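Local coordinates for protein putative sulfatase yidJ (Bacteroides fragilis, PDB 2QZU) that probably acts as an arylsulfatase, hydrolysing sulfate esters with the help of a bound metal ion, at residues S117-D122 with T364-M369; F32-Q37 with M82-M87. All coordinates share one frame; numbering follows the deposited sequence.

From the N terminus, strand 29-35 enters the middle of the central sheet, and segment 82-87, on helix 76-85, comes back to segment 32-37 across 44 intervening residues; contact 2 closes that short loop. Only then does contact 1 open, at helix 116-122, and it closes at segment 364-369, on helix 361-368, after 241 intervening residues. The two loops thus follow in series, neither nesting nor crossing. In space they join: contact centres lie about 14 Å apart, and Leu365 CD1 on helix 361-368 packs 4.0 Å from Phe32 CD2 on the strand, so three helices and the sheet share one apolar layer.

Contact 1: S117-D122 with T364-M369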
# COMPACT_ATOMS: atom_id res chain seq x y z
N SER A 117 -22.04 -15.09 23.51
CA SER A 117 -22.60 -15.82 22.39
C SER A 117 -22.93 -17.25 22.81
O SER A 117 -23.90 -17.84 22.32
CB SER A 117 -21.64 -15.80 21.19
OG SER A 117 -20.36 -16.28 21.55
N ASP A 118 -22.13 -17.80 23.72
CA ASP A 118 -22.36 -19.17 24.22
C ASP A 118 -23.65 -19.17 25.03
O ASP A 118 -24.43 -20.12 24.99
CB ASP A 118 -21.22 -19.62 25.15
CG ASP A 118 -19.92 -19.86 24.40
OD1 ASP A 118 -19.90 -20.70 23.48
OD2 ASP A 118 -18.90 -19.22 24.76
N VAL A 119 -23.86 -18.09 25.78
CA VAL A 119 -25.06 -17.94 26.60
C VAL A 119 -26.31 -17.87 25.71
O VAL A 119 -27.27 -18.61 25.93
CB VAL A 119 -24.97 -16.67 27.47
CG1 VAL A 119 -26.30 -16.42 28.18
CG2 VAL A 119 -23.85 -16.82 28.50
N LEU A 120 -26.30 -16.99 24.72
CA LEU A 120 -27.45 -16.86 23.83
C LEU A 120 -27.73 -18.15 23.06
O LEU A 120 -28.89 -18.50 22.83
CB LEU A 120 -27.26 -15.69 22.86
CG LEU A 120 -27.28 -14.32 23.52
CD1 LEU A 120 -27.07 -13.24 22.47
CD2 LEU A 120 -28.62 -14.11 24.23
N LYS A 121 -26.67 -18.87 22.68
CA LYS A 121 -26.86 -20.13 21.97
C LYS A 121 -27.58 -21.09 22.91
O LYS A 121 -28.49 -21.81 22.49
CB LYS A 121 -25.52 -20.74 21.57
CG LYS A 121 -25.70 -22.00 20.72
CD LYS A 121 -24.43 -22.83 20.66
CE LYS A 121 -24.50 -23.86 19.54
NZ LYS A 121 -25.70 -24.73 19.66
N ASP A 122 -27.17 -21.11 24.17
CA ASP A 122 -27.80 -21.99 25.15
C ASP A 122 -29.25 -21.59 25.41
O ASP A 122 -30.07 -22.43 25.80
CB ASP A 122 -27.02 -22.00 26.47
CG ASP A 122 -25.73 -22.80 26.38
OD1 ASP A 122 -25.68 -23.75 25.57
OD2 ASP A 122 -24.78 -22.49 27.13
N THR A 364 -24.31 -5.84 29.96
CA THR A 364 -25.36 -4.87 29.65
C THR A 364 -26.42 -5.42 28.70
O THR A 364 -27.62 -5.36 29.00
CB THR A 364 -24.75 -3.58 29.05
OG1 THR A 364 -23.82 -3.02 29.99
CG2 THR A 364 -25.83 -2.54 28.76
N LEU A 365 -26.00 -5.97 27.57
CA LEU A 365 -26.96 -6.51 26.61
C LEU A 365 -27.70 -7.73 27.16
O LEU A 365 -28.92 -7.83 27.03
CB LEU A 365 -26.25 -6.88 25.30
CG LEU A 365 -25.75 -5.70 24.45
CD1 LEU A 365 -24.86 -6.21 23.33
CD2 LEU A 365 -26.94 -4.94 23.88
N LEU A 366 -26.97 -8.64 27.79
CA LEU A 366 -27.59 -9.84 28.34
C LEU A 366 -28.70 -9.50 29.34
O LEU A 366 -29.77 -10.11 29.30
CB LEU A 366 -26.54 -10.73 29.00
CG LEU A 366 -26.25 -12.09 28.36
CD1 LEU A 366 -26.30 -12.00 26.85
CD2 LEU A 366 -24.89 -12.59 28.83
N SER A 367 -28.45 -8.54 30.22
CA SER A 367 -29.46 -8.15 31.20
C SER A 367 -30.63 -7.47 30.49
O SER A 367 -31.79 -7.71 30.82
CB SER A 367 -28.86 -7.20 32.25
OG SER A 367 -28.00 -7.89 33.14
N MSE A 368 -30.33 -6.61 29.51
CA MSE A 368 -31.38 -5.93 28.76
C MSE A 368 -32.27 -6.95 28.04
O MSE A 368 -33.47 -6.74 27.89
CB MSE A 368 -30.78 -4.99 27.71
CG MSE A 368 -30.16 -3.72 28.25
SE MSE A 368 -29.28 -2.74 26.82
CE MSE A 368 -30.85 -2.13 25.87
N MSE A 369 -31.66 -8.05 27.61
CA MSE A 369 -32.37 -9.09 26.88
C MSE A 369 -33.17 -10.06 27.74
O MSE A 369 -33.91 -10.89 27.20
CB MSE A 369 -31.38 -9.86 26.01
CG MSE A 369 -30.81 -9.01 24.89
SE MSE A 369 -29.29 -9.78 24.00
CE MSE A 369 -28.64 -8.16 23.16
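No flat group takes part where Leu366 meets Val119 and Leu120: there is no ring face or amide edge to assign, and methyl branches and one selenium make the closest approaches. Leu366 stands at the centre, spreading its two methyls over two consecutive residues of helix 116-122. Its CD2 lies 4.1 Å from Val119 CG1, while its CD1 reaches Leu120 CD2, also at 4.1 Å, and sits almost as near to CG of that same leucine. Both pairs of side chains cross at a slant. Leu366 gains this fork with a departure from the staggered ideal, chi1 being -113° and chi2 37°, which suggests a mildly strained conformer. Val119 does its share with CG1, placed opposite its own backbone N (chi1 172°).

Beyond Leu366, three residues further along the chain, the selenomethionine Met369 brings its SE to 4.4 Å from Leu120 CD2. Leu120 CD2 therefore lies against both Leu366 and Met369. All four side chains are buried, no hydrogen bond passes between the segments, and the 152 Å² buried in all indicates a light, purely apolar touch.

Each helix also leans on the sheet beneath: Leu120 touches Met127 of strand 126-130, whereas Leu365 and Met369 rest on Ile307 of strand 306-311. At the outer side of helix 116-122, Asp122 forms a salt bridge with Arg114. Two helices far apart in sequence, packed side by side on the same face of a largely parallel sheet, are characteristic of the alpha/beta/alpha sandwich of the alkaline phosphatase-like clan, to which the sulfatases belong.

Contact 2: F32-Q37 with M82-M87; sequences FIMADQ and MLMTGM
Leu83 of helix 76-85 faces Phe32 and Met34 of the central strand. Its CB points at the strand, and CG stands opposite the backbone N (chi1 170°), which brings the two methyls in obliquely at the CZ end of the Phe32 ring, both on one side of its plane. CD1 meets CZ of Phe32 at 4.0 Å and leans toward CE2. CD2 comes closer, 3.7 Å from Phe32 CZ, and turns toward CE1. The same CD2 also receives the end of Met34, whose CE methyl is 4.2 Å away.

Strand 29-35 is a middle strand of the mixed sheet in this alkaline phosphatase-like fold, bonded by its backbone to strands 222-228 and 306-311. Helix 76-85 begins at Ser76, the predicted 3-oxoalanine position, unmodified here. Just past the strand, Asp36 forms salt bridges with Arg80 of this helix and with Lys132, so a polar link accompanies the apolar one.

Met34 and Met84, both selenomethionines, reach toward each other end to end, their CE methyls 4.1 Å apart; Met84 manages this through a bend at chi2 (-49°). The helix ends at Thr85, whose OG1 accepts from Met87 N in an ST turn, and Gly86 follows with positive phi.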
# COMPACT_ATOMS: atom_id res chain seq x y z
N PHE A 32 -25.69 -6.89 16.25
CA PHE A 32 -24.52 -6.16 16.73
C PHE A 32 -23.64 -5.82 15.54
O PHE A 32 -23.01 -6.70 14.94
CB PHE A 32 -23.78 -7.06 17.73
CG PHE A 32 -22.71 -6.36 18.51
CD1 PHE A 32 -21.49 -6.02 17.92
CD2 PHE A 32 -22.89 -6.09 19.86
CE1 PHE A 32 -20.47 -5.42 18.67
CE2 PHE A 32 -21.89 -5.49 20.62
CZ PHE A 32 -20.67 -5.17 20.02
N ILE A 33 -23.60 -4.54 15.20
CA ILE A 33 -22.80 -4.08 14.07
C ILE A 33 -21.62 -3.27 14.56
O ILE A 33 -21.75 -2.40 15.42
CB ILE A 33 -23.63 -3.20 13.12
CG1 ILE A 33 -24.87 -3.96 12.65
CG2 ILE A 33 -22.79 -2.79 11.92
CD1 ILE A 33 -25.82 -3.13 11.82
N MSE A 34 -20.44 -3.56 14.02
CA MSE A 34 -19.26 -2.81 14.39
C MSE A 34 -18.38 -2.63 13.18
O MSE A 34 -18.35 -3.46 12.27
CB MSE A 34 -18.49 -3.51 15.52
CG MSE A 34 -17.93 -4.88 15.18
SE MSE A 34 -16.96 -5.63 16.69
CE MSE A 34 -17.74 -7.40 16.73
N ALA A 35 -17.68 -1.50 13.15
CA ALA A 35 -16.78 -1.17 12.06
C ALA A 35 -15.46 -0.92 12.77
O ALA A 35 -15.40 -0.13 13.72
CB ALA A 35 -17.25 0.08 11.34
N ASP A 36 -14.41 -1.59 12.32
CA ASP A 36 -13.11 -1.45 12.94
C ASP A 36 -12.46 -0.08 12.76
O ASP A 36 -12.56 0.54 11.71
CB ASP A 36 -12.20 -2.56 12.40
CG ASP A 36 -10.92 -2.72 13.19
OD1 ASP A 36 -10.04 -1.83 13.10
OD2 ASP A 36 -10.80 -3.73 13.92
N GLN A 37 -11.82 0.40 13.83
CA GLN A 37 -11.09 1.66 13.79
C GLN A 37 -11.94 2.89 13.46
O GLN A 37 -11.49 3.81 12.77
CB GLN A 37 -9.94 1.53 12.78
CG GLN A 37 -8.82 2.53 12.93
CD GLN A 37 -7.50 1.94 12.46
OE1 GLN A 37 -7.01 0.96 13.04
NE2 GLN A 37 -6.93 2.52 11.42
N MSE A 82 -12.20 -8.59 25.17
CA MSE A 82 -12.93 -8.06 26.31
C MSE A 82 -14.42 -8.11 26.03
O MSE A 82 -15.22 -8.45 26.90
CB MSE A 82 -12.49 -6.61 26.58
CG MSE A 82 -11.23 -6.50 27.40
SE MSE A 82 -10.26 -4.85 27.12
CE MSE A 82 -8.56 -5.61 26.67
N LEU A 83 -14.80 -7.78 24.80
CA LEU A 83 -16.20 -7.81 24.41
C LEU A 83 -16.79 -9.21 24.55
O LEU A 83 -17.85 -9.39 25.15
CB LEU A 83 -16.37 -7.34 22.96
CG LEU A 83 -17.77 -7.57 22.38
CD1 LEU A 83 -18.78 -6.72 23.13
CD2 LEU A 83 -17.76 -7.21 20.90
N MSE A 84 -16.10 -10.20 24.00
CA MSE A 84 -16.61 -11.56 24.04
C MSE A 84 -16.64 -12.22 25.42
O MSE A 84 -17.57 -12.96 25.73
CB MSE A 84 -15.82 -12.45 23.07
CG MSE A 84 -15.86 -11.99 21.61
SE MSE A 84 -17.64 -11.56 20.93
CE MSE A 84 -17.11 -10.33 19.54
N THR A 85 -15.63 -11.94 26.25
CA THR A 85 -15.54 -12.54 27.58
C THR A 85 -16.10 -11.71 28.73
O THR A 85 -16.42 -12.25 29.80
CB THR A 85 -14.08 -12.86 27.95
OG1 THR A 85 -13.34 -11.64 28.08
CG2 THR A 85 -13.43 -13.73 26.89
N GLY A 86 -16.19 -10.40 28.53
CA GLY A 86 -16.68 -9.53 29.60
C GLY A 86 -15.63 -9.40 30.70
O GLY A 86 -15.95 -9.00 31.82
N MSE A 87 -14.39 -9.74 30.38
CA MSE A 87 -13.29 -9.66 31.34
C MSE A 87 -12.25 -8.66 30.86
O MSE A 87 -12.11 -8.42 29.66
CB MSE A 87 -12.62 -11.03 31.51
CG MSE A 87 -13.56 -12.13 31.99
SE MSE A 87 -12.65 -13.83 32.22
CE MSE A 87 -13.26 -14.75 30.64